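Local coordinates for protein GCN5-related N-acetyltransferase:Aminotransferase, class-II (Rhodopseudomonas palustris, PDB 2FIW) that binds acetyl coenzyme A and probably transfers its acetyl group to the amine of an acceptor substrate, at residues Thr120-Asp125 / Leu151-Met156; Gln42-Ser47 / Asn147-Ala152; Arg11-Glu16 / Thr64-Leu69. All blocks are in the same frame, centred on the assembly; numbering follows the deposited sequence.

How the contacts relate
Contact 3 (11-16 with 64-69) is the first to close. Its loop of 47 residues is mostly helical and returns to pair strand 63-69 with the N-terminal strand 9-12. Contact 2 opens within that loop, at 42-47, and closes only at 147-152, so the two cross. It ties helix 39-46 to the start of strand 149-159. Contact 1 starts last, at 120-125. After 25 more residues it ends on the same strand, sharing Leu151 and Ala152 with contact 2. These two touch where Ser124 meets Trp45. Contacts 1 and 3 join strands at distant parts of one mixed sheet, with centres about 24 Å apart.

Contact 1. Residues Thr120-Asp125 / Leu151-Met156; sequences TVDASD and LANTTM. With ACO (acetyl coenzyme *a), chain C.
Thr155 OG1 is gripped by two groups. It donates to Asp122 OD1 at 2.7 Å, and Asn142 on the neighbouring strand also bonds to it. The two side chains run side by side. Thr155 OG1 lies opposite its own carbonyl carbon (chi1 -54°), which sets it beside the carboxylate. The Asp122 carboxylate and the Asn153 amide lie in nearly parallel planes, 6° apart. One water joins Asp122 OD2 to Asn153 ND2, while Asn153 OD1 bonds to Asn142. A valine in place of Thr155 would probably leave Asp122 OD1 without its hydroxyl donor and make the carboxylate freer to turn.

Backbone bonds hold the strands antiparallel. Val121 and Met156 form one hydrogen-bonded pair, with Met156 N to Val121 O at 2.9 Å. Ala123 and Thr154 form the next, with Ala123 N to Thr154 O at 2.7 Å. A second water accepts a hydrogen bond from Thr154 OG1 and donates to Ala123 O and Asp125 OD1. Asp125 also makes a salt bridge to Arg141.

On the other face, Met156, built as selenomethionine, extends beyond CG and brings CE to 3.5 Å from Ala123 CB. Val121 CG2 lies 3.6 Å from CH3 of acetyl coenzyme A, so strand 118-123 lines the acetyl site. Ser124 OG is 2.8 Å from the coenzyme's O5P.

Helix 128-132 packs on Val121, Ala123 and Met156 through Phe131. Strand 137-146 flanks strand 149-159, and Trp45 of helix 39-46 meets Ser124.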
loop_
_atom_site.group_PDB
_atom_site.type_symbol
_atom_site.label_atom_id
_atom_site.label_comp_id
_atom_site.label_asym_id
_atom_site.label_seq_id
_atom_site.Cartn_x
_atom_site.Cartn_y
_atom_site.Cartn_z
ATOM N N THR A 120 7.627 9.830 1.451
ATOM C CA THR A 120 6.448 10.436 0.849
ATOM C C THR A 120 5.489 9.375 0.301
ATOM O O THR A 120 5.916 8.309 -0.128
ATOM C CB THR A 120 6.828 11.538 -0.182
ATOM O OG1 THR A 120 5.648 12.062 -0.796
ATOM C CG2 THR A 120 7.757 11.000 -1.258
ATOM N N VAL A 121 4.192 9.675 0.367
ATOM C CA VAL A 121 3.127 8.799 -0.112
ATOM C C VAL A 121 2.033 9.670 -0.724
ATOM O O VAL A 121 1.767 10.749 -0.229
ATOM C CB VAL A 121 2.559 7.864 1.023
ATOM C CG1 VAL A 121 1.900 8.653 2.172
ATOM C CG2 VAL A 121 1.587 6.840 0.465
ATOM N N ASP A 122 1.448 9.213 -1.832
ATOM C CA ASP A 122 0.220 9.788 -2.368
ATOM C C ASP A 122 -0.938 8.932 -1.854
ATOM O O ASP A 122 -1.325 7.943 -2.489
ATOM C CB ASP A 122 0.244 9.788 -3.902
ATOM C CG ASP A 122 1.204 10.821 -4.481
ATOM O OD1 ASP A 122 1.461 11.853 -3.826
ATOM O OD2 ASP A 122 1.701 10.603 -5.608
ATOM N N ALA A 123 -1.477 9.319 -0.696
ATOM C CA ALA A 123 -2.408 8.474 0.045
ATOM C C ALA A 123 -3.806 8.581 -0.515
ATOM O O ALA A 123 -4.283 9.681 -0.756
ATOM C CB ALA A 123 -2.407 8.858 1.528
ATOM N N SER A 124 -4.456 7.437 -0.718
ATOM C CA SER A 124 -5.881 7.390 -1.037
ATOM C C SER A 124 -6.701 7.940 0.135
ATOM O O SER A 124 -6.242 7.927 1.273
ATOM C CB SER A 124 -6.303 5.963 -1.357
ATOM O OG SER A 124 -6.167 5.121 -0.221
ATOM N N ASP A 125 -7.903 8.442 -0.150
ATOM C CA ASP A 125 -8.705 9.162 0.841
ATOM C C ASP A 125 -9.059 8.303 2.043
ATOM O O ASP A 125 -9.189 8.806 3.151
ATOM C CB ASP A 125 -9.984 9.723 0.202
ATOM C CG ASP A 125 -9.715 10.877 -0.784
ATOM O OD1 ASP A 125 -8.533 11.248 -1.014
ATOM O OD2 ASP A 125 -10.703 11.419 -1.330
ATOM N N LEU A 151 -9.246 10.210 -9.819
ATOM C CA LEU A 151 -9.330 9.778 -8.431
ATOM C C LEU A 151 -8.522 10.754 -7.612
ATOM O O LEU A 151 -7.395 11.087 -7.988
ATOM C CB LEU A 151 -8.760 8.362 -8.264
ATOM C CG LEU A 151 -9.621 7.126 -8.497
ATOM C CD1 LEU A 151 -9.772 6.775 -9.972
ATOM C CD2 LEU A 151 -9.006 5.951 -7.792
ATOM N N ALA A 152 -9.090 11.227 -6.506
ATOM C CA ALA A 152 -8.374 12.131 -5.608
ATOM C C ALA A 152 -7.404 11.343 -4.725
ATOM O O ALA A 152 -7.625 10.157 -4.454
ATOM C CB ALA A 152 -9.334 12.917 -4.754
ATOM N N ASN A 153 -6.320 12.006 -4.323
ATOM C CA ASN A 153 -5.467 11.545 -3.238
ATOM C C ASN A 153 -4.717 12.719 -2.655
ATOM O O ASN A 153 -4.897 13.843 -3.100
ATOM C CB ASN A 153 -4.526 10.385 -3.642
ATOM C CG ASN A 153 -3.516 10.771 -4.703
ATOM O OD1 ASN A 153 -2.865 11.812 -4.624
ATOM N ND2 ASN A 153 -3.369 9.909 -5.696
ATOM N N THR A 154 -3.907 12.463 -1.637
ATOM C CA THR A 154 -3.168 13.509 -0.962
ATOM C C THR A 154 -1.721 13.065 -0.797
ATOM O O THR A 154 -1.441 11.958 -0.300
ATOM C CB THR A 154 -3.774 13.816 0.431
ATOM O OG1 THR A 154 -5.195 13.869 0.330
ATOM C CG2 THR A 154 -3.289 15.150 0.973
ATOM N N THR A 155 -0.814 13.938 -1.221
ATOM C CA THR A 155 0.607 13.782 -0.950
ATOM C C THR A 155 0.824 14.126 0.516
ATOM O O THR A 155 0.379 15.159 0.987
ATOM C CB THR A 155 1.458 14.692 -1.860
ATOM O OG1 THR A 155 1.111 14.444 -3.224
ATOM C CG2 THR A 155 2.946 14.430 -1.662
HETATM N N MSE A 156 1.465 13.212 1.233
HETATM C CA MSE A 156 1.704 13.339 2.663
HETATM C C MSE A 156 3.139 12.913 2.894
HETATM O O MSE A 156 3.591 11.922 2.322
HETATM C CB MSE A 156 0.766 12.430 3.467
HETATM C CG MSE A 156 -0.696 12.506 3.058
HETATM SE SE MSE A 156 -1.851 11.566 4.253
HETATM C CE MSE A 156 -3.419 11.686 3.277
HETATM N N1A ACO C . -8.259 -2.935 17.839
HETATM C C2A ACO C . -8.637 -1.732 17.361
HETATM N N3A ACO C . -7.951 -1.120 16.377
HETATM C C4A ACO C . -6.839 -1.685 15.809
HETATM C C5A ACO C . -6.389 -2.921 16.244
HETATM C C6A ACO C . -7.167 -3.576 17.339
HETATM N N6A ACO C . -6.798 -4.785 17.830
HETATM N N7A ACO C . -5.289 -3.233 15.522
HETATM C C8A ACO C . -5.067 -2.215 14.656
HETATM N N9A ACO C . -6.007 -1.277 14.842
HETATM C C1B ACO C . -6.190 0.015 14.125
HETATM C C2B ACO C . -5.004 0.959 14.180
HETATM O O2B ACO C . -5.006 1.717 15.392
HETATM C C3B ACO C . -5.258 1.835 12.964
HETATM O O3B ACO C . -5.965 3.026 13.316
HETATM P P3B ACO C . -5.872 4.381 12.432
HETATM O O7A ACO C . -6.722 4.168 11.184
HETATM O O8A ACO C . -4.402 4.524 12.110
HETATM O O9A ACO C . -6.414 5.426 13.383
HETATM C C4B ACO C . -6.107 0.983 12.012
HETATM O O4B ACO C . -6.502 -0.182 12.739
HETATM C C5B ACO C . -5.341 0.546 10.764
HETATM O O5B ACO C . -4.066 0.036 11.181
HETATM P P1A ACO C . -3.456 -1.352 10.644
HETATM O O1A ACO C . -4.268 -2.510 11.188
HETATM O O2A ACO C . -1.973 -1.250 10.922
HETATM O O3A ACO C . -3.693 -1.186 9.054
HETATM P P2A ACO C . -4.459 -2.247 8.149
HETATM O O4A ACO C . -5.921 -2.182 8.497
HETATM O O5A ACO C . -3.722 -3.551 8.255
HETATM O O6A ACO C . -4.245 -1.672 6.649
HETATM C CBP ACO C . -4.659 -0.039 4.817
HETATM C CCP ACO C . -4.290 -0.284 6.290
HETATM C CDP ACO C . -4.828 1.463 4.627
HETATM C CEP ACO C . -3.557 -0.566 3.912
HETATM C CAP ACO C . -5.960 -0.786 4.433
HETATM O OAP ACO C . -7.111 -0.223 5.085
HETATM C C9P ACO C . -6.248 -0.991 2.949
HETATM O O9P ACO C . -5.777 -2.061 2.317
HETATM N N8P ACO C . -6.967 -0.152 2.324
HETATM C C7P ACO C . -7.423 -0.156 0.927
HETATM C C6P ACO C . -6.314 0.091 -0.097
HETATM C C5P ACO C . -5.709 1.438 0.159
HETATM O O5P ACO C . -6.413 2.411 0.401
HETATM N N4P ACO C . -4.387 1.495 0.121
HETATM C C3P ACO C . -3.588 2.679 0.365
HETATM C C2P ACO C . -3.485 3.436 -0.949
HETATM S S1P ACO C . -2.127 4.518 -0.706
HETATM C C ACO C . -0.877 3.827 -1.564
HETATM O O ACO C . -0.889 2.628 -1.821
HETATM C CH3 ACO C . 0.115 4.604 -1.968
HETATM O O HOH W 1 -0.619 9.310 -7.247
HETATM O O HOH W 2 -6.201 11.428 0.382
#

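Contact 2. Residues Gln42-Ser47 / Asn147-Ala152; sequences QEAWAS and NGEWLA
The backbones of helix 39-46 and the turn before strand 149-159 come nearest at Ala44 and Asn147, whose CA atoms are 5.3 Å apart. Ala44 points its methyl at the turn. Its CB lies 3.5 Å from Glu149 CG and 3.9 Å from Asn147 CB, so small apolar groups pack closely here. Glu149 is bent at chi2 (-86°). Only its aliphatic part touches the helix within this contact, and its OE1 comes close to the like charge of Glu40.

Ser47 OG donates to Ala44 O at 2.9 Å, three residues back. This ties the hydroxyl to the helix. Asn147 ND2 approaches the same OG at 2.8 Å.

Further along the strand, Leu151 CD2 comes to 3.8 Å from Trp45 CE3, the two side chains crossing at about a right angle. The indole NE1 of Trp45 bonds to Tyr89 OH, and Tyr37 meets its ring edge to face. The indole also touches acetyl coenzyme A.

Asn147 and Gly148 both have positive phi. They are the central residues of a type I' turn, in a two-residue beta hairpin linking strands 137-146 and 149-159. The helix therefore rests on the tip of the C-terminal hairpin of the GNAT fold, with Trp45 carrying the contact to the coenzyme pocket.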
loop_
_atom_site.group_PDB
_atom_site.type_symbol
_atom_site.label_atom_id
_atom_site.label_comp_id
_atom_site.label_asym_id
_atom_site.label_seq_id
_atom_site.Cartn_x
_atom_site.Cartn_y
_atom_site.Cartn_z
ATOM N N GLN A 42 -13.202 2.737 -8.403
ATOM C CA GLN A 42 -12.663 1.476 -7.872
ATOM C C GLN A 42 -12.284 0.492 -8.973
ATOM O O GLN A 42 -11.293 -0.223 -8.845
ATOM C CB GLN A 42 -13.670 0.814 -6.928
ATOM C CG GLN A 42 -14.020 1.620 -5.687
ATOM C CD GLN A 42 -15.149 0.982 -4.896
ATOM O OE1 GLN A 42 -16.143 0.533 -5.465
ATOM N NE2 GLN A 42 -15.002 0.941 -3.582
ATOM N N GLU A 43 -13.067 0.470 -10.047
ATOM C CA GLU A 43 -12.831 -0.433 -11.170
ATOM C C GLU A 43 -11.586 -0.051 -11.964
ATOM O O GLU A 43 -10.834 -0.925 -12.386
ATOM C CB GLU A 43 -14.064 -0.504 -12.091
ATOM C CG GLU A 43 -15.227 -1.324 -11.514
ATOM C CD GLU A 43 -16.596 -1.023 -12.148
ATOM O OE1 GLU A 43 -16.682 -0.244 -13.133
ATOM O OE2 GLU A 43 -17.596 -1.579 -11.641
ATOM N N ALA A 44 -11.379 1.248 -12.168
ATOM C CA ALA A 44 -10.195 1.753 -12.861
ATOM C C ALA A 44 -8.924 1.546 -12.036
ATOM O O ALA A 44 -7.913 1.101 -12.553
ATOM C CB ALA A 44 -10.364 3.212 -13.201
ATOM N N TRP A 45 -9.000 1.890 -10.754
ATOM C CA TRP A 45 -7.924 1.651 -9.793
ATOM C C TRP A 45 -7.502 0.164 -9.809
ATOM O O TRP A 45 -6.339 -0.124 -10.060
ATOM C CB TRP A 45 -8.392 2.081 -8.406
ATOM C CG TRP A 45 -7.375 2.085 -7.321
ATOM C CD1 TRP A 45 -6.068 1.630 -7.374
ATOM C CD2 TRP A 45 -7.591 2.523 -5.984
ATOM N NE1 TRP A 45 -5.464 1.784 -6.146
ATOM C CE2 TRP A 45 -6.378 2.327 -5.273
ATOM C CE3 TRP A 45 -8.689 3.079 -5.314
ATOM C CZ2 TRP A 45 -6.241 2.666 -3.912
ATOM C CZ3 TRP A 45 -8.550 3.412 -3.964
ATOM C CH2 TRP A 45 -7.336 3.197 -3.280
ATOM N N ALA A 46 -8.446 -0.756 -9.561
ATOM C CA ALA A 46 -8.175 -2.197 -9.575
ATOM C C ALA A 46 -7.695 -2.738 -10.915
ATOM O O ALA A 46 -6.986 -3.741 -10.964
ATOM C CB ALA A 46 -9.399 -2.968 -9.154
ATOM N N SER A 47 -8.093 -2.091 -12.005
ATOM C CA SER A 47 -7.827 -2.619 -13.328
ATOM C C SER A 47 -6.330 -2.615 -13.593
ATOM O O SER A 47 -5.892 -3.143 -14.604
ATOM C CB SER A 47 -8.592 -1.834 -14.426
ATOM O OG SER A 47 -7.880 -0.655 -14.824
ATOM N N ASN A 147 -6.681 4.771 -15.970
ATOM C CA ASN A 147 -7.596 4.074 -16.871
ATOM C C ASN A 147 -8.841 4.889 -17.229
ATOM O O ASN A 147 -9.973 4.378 -17.211
ATOM C CB ASN A 147 -7.997 2.721 -16.282
ATOM C CG ASN A 147 -8.317 1.711 -17.350
ATOM O OD1 ASN A 147 -7.896 1.865 -18.499
ATOM N ND2 ASN A 147 -9.064 0.671 -16.991
ATOM N N GLY A 148 -8.622 6.168 -17.525
ATOM C CA GLY A 148 -9.692 7.067 -17.943
ATOM C C GLY A 148 -10.594 7.592 -16.837
ATOM O O GLY A 148 -11.614 8.217 -17.121
ATOM N N GLU A 149 -10.233 7.330 -15.583
ATOM C CA GLU A 149 -10.962 7.868 -14.436
ATOM C C GLU A 149 -10.090 8.848 -13.681
ATOM O O GLU A 149 -8.872 8.723 -13.712
ATOM C CB GLU A 149 -11.391 6.749 -13.485
ATOM C CG GLU A 149 -12.527 5.900 -14.003
ATOM C CD GLU A 149 -13.877 6.497 -13.682
ATOM O OE1 GLU A 149 -14.730 6.504 -14.573
ATOM O OE2 GLU A 149 -14.088 6.971 -12.544
ATOM N N TRP A 150 -10.719 9.806 -13.003
ATOM C CA TRP A 150 -10.023 10.681 -12.083
ATOM C C TRP A 150 -10.307 10.261 -10.625
ATOM O O TRP A 150 -11.461 9.990 -10.249
ATOM C CB TRP A 150 -10.393 12.153 -12.315
ATOM C CG TRP A 150 -9.900 12.763 -13.647
ATOM C CD1 TRP A 150 -9.040 12.197 -14.567
ATOM C CD2 TRP A 150 -10.220 14.067 -14.159
ATOM N NE1 TRP A 150 -8.832 13.063 -15.625
ATOM C CE2 TRP A 150 -9.541 14.215 -15.399
ATOM C CE3 TRP A 150 -11.032 15.116 -13.704
ATOM C CZ2 TRP A 150 -9.647 15.380 -16.181
ATOM C CZ3 TRP A 150 -11.132 16.272 -14.489
ATOM C CH2 TRP A 150 -10.440 16.390 -15.710
ATOM N N LEU A 151 -9.246 10.210 -9.819
ATOM C CA LEU A 151 -9.330 9.778 -8.431
ATOM C C LEU A 151 -8.522 10.754 -7.612
ATOM O O LEU A 151 -7.395 11.087 -7.988
ATOM C CB LEU A 151 -8.760 8.362 -8.264
ATOM C CG LEU A 151 -9.621 7.126 -8.497
ATOM C CD1 LEU A 151 -9.772 6.775 -9.972
ATOM C CD2 LEU A 151 -9.006 5.951 -7.792
ATOM N N ALA A 152 -9.090 11.227 -6.506
ATOM C CA ALA A 152 -8.374 12.131 -5.608
ATOM C C ALA A 152 -7.404 11.343 -4.725
ATOM O O ALA A 152 -7.625 10.157 -4.454
ATOM C CB ALA A 152 -9.334 12.917 -4.754
#

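Contact 3. Residues Arg11-Glu16 / Thr64-Leu69. With SO4 (sulfate ion), chain B.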
loop_
_atom_site.group_PDB
_atom_site.type_symbol
_atom_site.label_atom_id
_atom_site.label_comp_id
_atom_site.label_asym_id
_atom_site.label_seq_id
_atom_site.Cartn_x
_atom_site.Cartn_y
_atom_site.Cartn_z
ATOM N N ARG A 11 8.293 -10.851 4.189
ATOM C CA ARG A 11 9.316 -11.385 3.305
ATOM C C ARG A 11 9.266 -10.663 1.968
ATOM O O ARG A 11 8.197 -10.199 1.562
ATOM C CB ARG A 11 9.113 -12.888 3.103
ATOM C CG ARG A 11 7.725 -13.257 2.604
ATOM C CD ARG A 11 7.640 -14.711 2.278
ATOM N NE ARG A 11 6.392 -15.026 1.587
ATOM C CZ ARG A 11 6.175 -14.877 0.281
ATOM N NH1 ARG A 11 7.116 -14.381 -0.526
ATOM N NH2 ARG A 11 4.986 -15.207 -0.207
ATOM N N PRO A 12 10.425 -10.549 1.281
ATOM C CA PRO A 12 10.430 -9.920 -0.040
ATOM C C PRO A 12 9.532 -10.624 -1.065
ATOM O O PRO A 12 9.253 -11.829 -0.958
ATOM C CB PRO A 12 11.905 -9.997 -0.448
ATOM C CG PRO A 12 12.627 -10.001 0.848
ATOM C CD PRO A 12 11.795 -10.929 1.675
ATOM N N TYR A 13 9.053 -9.830 -2.015
ATOM C CA TYR A 13 8.193 -10.291 -3.075
ATOM C C TYR A 13 8.958 -11.182 -4.067
ATOM O O TYR A 13 10.041 -10.828 -4.543
ATOM C CB TYR A 13 7.599 -9.074 -3.786
ATOM C CG TYR A 13 6.933 -9.365 -5.120
ATOM C CD1 TYR A 13 7.558 -9.004 -6.324
ATOM C CD2 TYR A 13 5.692 -10.015 -5.178
ATOM C CE1 TYR A 13 6.964 -9.274 -7.542
ATOM C CE2 TYR A 13 5.091 -10.287 -6.397
ATOM C CZ TYR A 13 5.732 -9.899 -7.571
ATOM O OH TYR A 13 5.152 -10.149 -8.773
ATOM N N LEU A 14 8.376 -12.334 -4.377
ATOM C CA LEU A 14 8.971 -13.279 -5.294
ATOM C C LEU A 14 8.100 -13.394 -6.545
ATOM O O LEU A 14 6.879 -13.184 -6.476
ATOM C CB LEU A 14 9.120 -14.639 -4.615
ATOM C CG LEU A 14 9.934 -14.750 -3.315
ATOM C CD1 LEU A 14 9.767 -16.148 -2.734
ATOM C CD2 LEU A 14 11.408 -14.410 -3.533
ATOM N N PRO A 15 8.712 -13.725 -7.698
ATOM C CA PRO A 15 7.930 -13.836 -8.945
ATOM C C PRO A 15 6.705 -14.737 -8.825
ATOM O O PRO A 15 5.709 -14.487 -9.496
ATOM C CB PRO A 15 8.935 -14.409 -9.965
ATOM C CG PRO A 15 10.161 -14.791 -9.172
ATOM C CD PRO A 15 10.144 -13.979 -7.913
ATOM N N GLU A 16 6.786 -15.753 -7.967
ATOM C CA GLU A 16 5.708 -16.703 -7.739
ATOM C C GLU A 16 4.560 -16.066 -6.979
ATOM O O GLU A 16 3.501 -16.671 -6.843
ATOM C CB GLU A 16 6.180 -17.916 -6.912
ATOM C CG GLU A 16 7.502 -18.499 -7.284
ATOM C CD GLU A 16 8.647 -17.814 -6.585
ATOM O OE1 GLU A 16 9.262 -16.952 -7.212
ATOM O OE2 GLU A 16 8.940 -18.128 -5.423
ATOM N N THR A 64 9.520 -4.534 -2.490
ATOM C CA THR A 64 8.167 -4.996 -2.204
ATOM C C THR A 64 8.190 -6.117 -1.174
ATOM O O THR A 64 8.838 -7.144 -1.366
ATOM C CB THR A 64 7.435 -5.480 -3.517
ATOM O OG1 THR A 64 7.531 -4.463 -4.508
ATOM C CG2 THR A 64 5.957 -5.784 -3.268
ATOM N N LEU A 65 7.469 -5.898 -0.084
ATOM C CA LEU A 65 7.400 -6.840 1.017
ATOM C C LEU A 65 6.001 -7.412 1.103
ATOM O O LEU A 65 5.028 -6.703 0.856
ATOM C CB LEU A 65 7.764 -6.141 2.340
ATOM C CG LEU A 65 9.230 -5.730 2.598
ATOM C CD1 LEU A 65 9.340 -4.701 3.735
ATOM C CD2 LEU A 65 10.073 -6.981 2.888
ATOM N N ILE A 66 5.912 -8.689 1.466
ATOM C CA ILE A 66 4.650 -9.372 1.649
ATOM C C ILE A 66 4.460 -9.747 3.115
ATOM O O ILE A 66 5.328 -10.379 3.710
ATOM C CB ILE A 66 4.576 -10.627 0.774
ATOM C CG1 ILE A 66 4.497 -10.220 -0.697
ATOM C CG2 ILE A 66 3.372 -11.497 1.164
ATOM C CD1 ILE A 66 4.289 -11.363 -1.625
ATOM N N ALA A 67 3.327 -9.342 3.693
ATOM C CA ALA A 67 2.978 -9.722 5.061
ATOM C C ALA A 67 2.246 -11.056 5.047
ATOM O O ALA A 67 1.310 -11.261 4.259
ATOM C CB ALA A 67 2.147 -8.659 5.728
ATOM N N THR A 68 2.690 -11.968 5.913
ATOM C CA THR A 68 2.060 -13.281 6.054
ATOM C C THR A 68 1.471 -13.500 7.459
ATOM O O THR A 68 1.933 -12.917 8.443
ATOM C CB THR A 68 3.008 -14.462 5.613
ATOM O OG1 THR A 68 4.350 -14.206 6.035
ATOM C CG2 THR A 68 3.044 -14.600 4.127
ATOM N N LEU A 69 0.401 -14.291 7.524
ATOM C CA LEU A 69 -0.110 -14.840 8.783
ATOM C C LEU A 69 -0.331 -16.320 8.513
ATOM O O LEU A 69 -0.905 -16.672 7.479
ATOM C CB LEU A 69 -1.408 -14.171 9.217
ATOM C CG LEU A 69 -1.366 -12.676 9.551
ATOM C CD1 LEU A 69 -2.783 -12.155 9.702
ATOM C CD2 LEU A 69 -0.535 -12.378 10.802
HETATM S S SO4 B . 3.653 -16.308 9.064
HETATM O O1 SO4 B . 4.015 -15.251 8.136
HETATM O O2 SO4 B . 3.473 -15.706 10.399
HETATM O O3 SO4 B . 2.381 -16.858 8.664
HETATM O O4 SO4 B . 4.645 -17.384 8.968
#
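Arg11 and Ile66 form an antiparallel hydrogen-bonded pair. Ile66 N reaches Arg11 O at 2.7 Å. Arg11 N bonds back to Ile66 O at 3.0 Å. Pro12 and Leu65 form the non-hydrogen-bonded pair between, and the next bond runs from Tyr13 N to Thr64 O at 2.8 Å.

Arg11 and Ile66 share one face of the pairing. Their side chains lie alongside each other, and Ile66 CG2 sits over one face of the guanidinium, offset toward its rim. Tyr13 packs against both Ile66 and Thr64. The other branch of Ile66 brings CD1 to the edge of the Tyr13 ring, 4.1 Å from CD2. On Thr64, the contact is between the two CB atoms, with Tyr13 CB 3.6 Å from Thr64 CB. With CG opposite the backbone N (chi1 166°), the Tyr13 side chain runs alongside that of Thr64. Leu65 reaches back from its own side of the strand, its CD2 3.9 Å from Pro12 N.

The antiparallel pairing of strand 9-12 with strand 63-69 is the N-terminal edge of the GNAT sheet. As in other members of the family, the chain between the two strands is largely helical.

Farther out, Arg11 is extended from CG to NE, and NH1 makes a salt bridge to Asp17, which also accepts from Leu14 N. Thr64 OG1 is hydrogen-bonded to Leu59 O and Ser78 OG, which fixes its hydroxyl. Helices 18-32 and 52-60 pack against Tyr13. A sulfate, probably from the crystallisation liquor, lies near Thr68, but its exact position is doubtful.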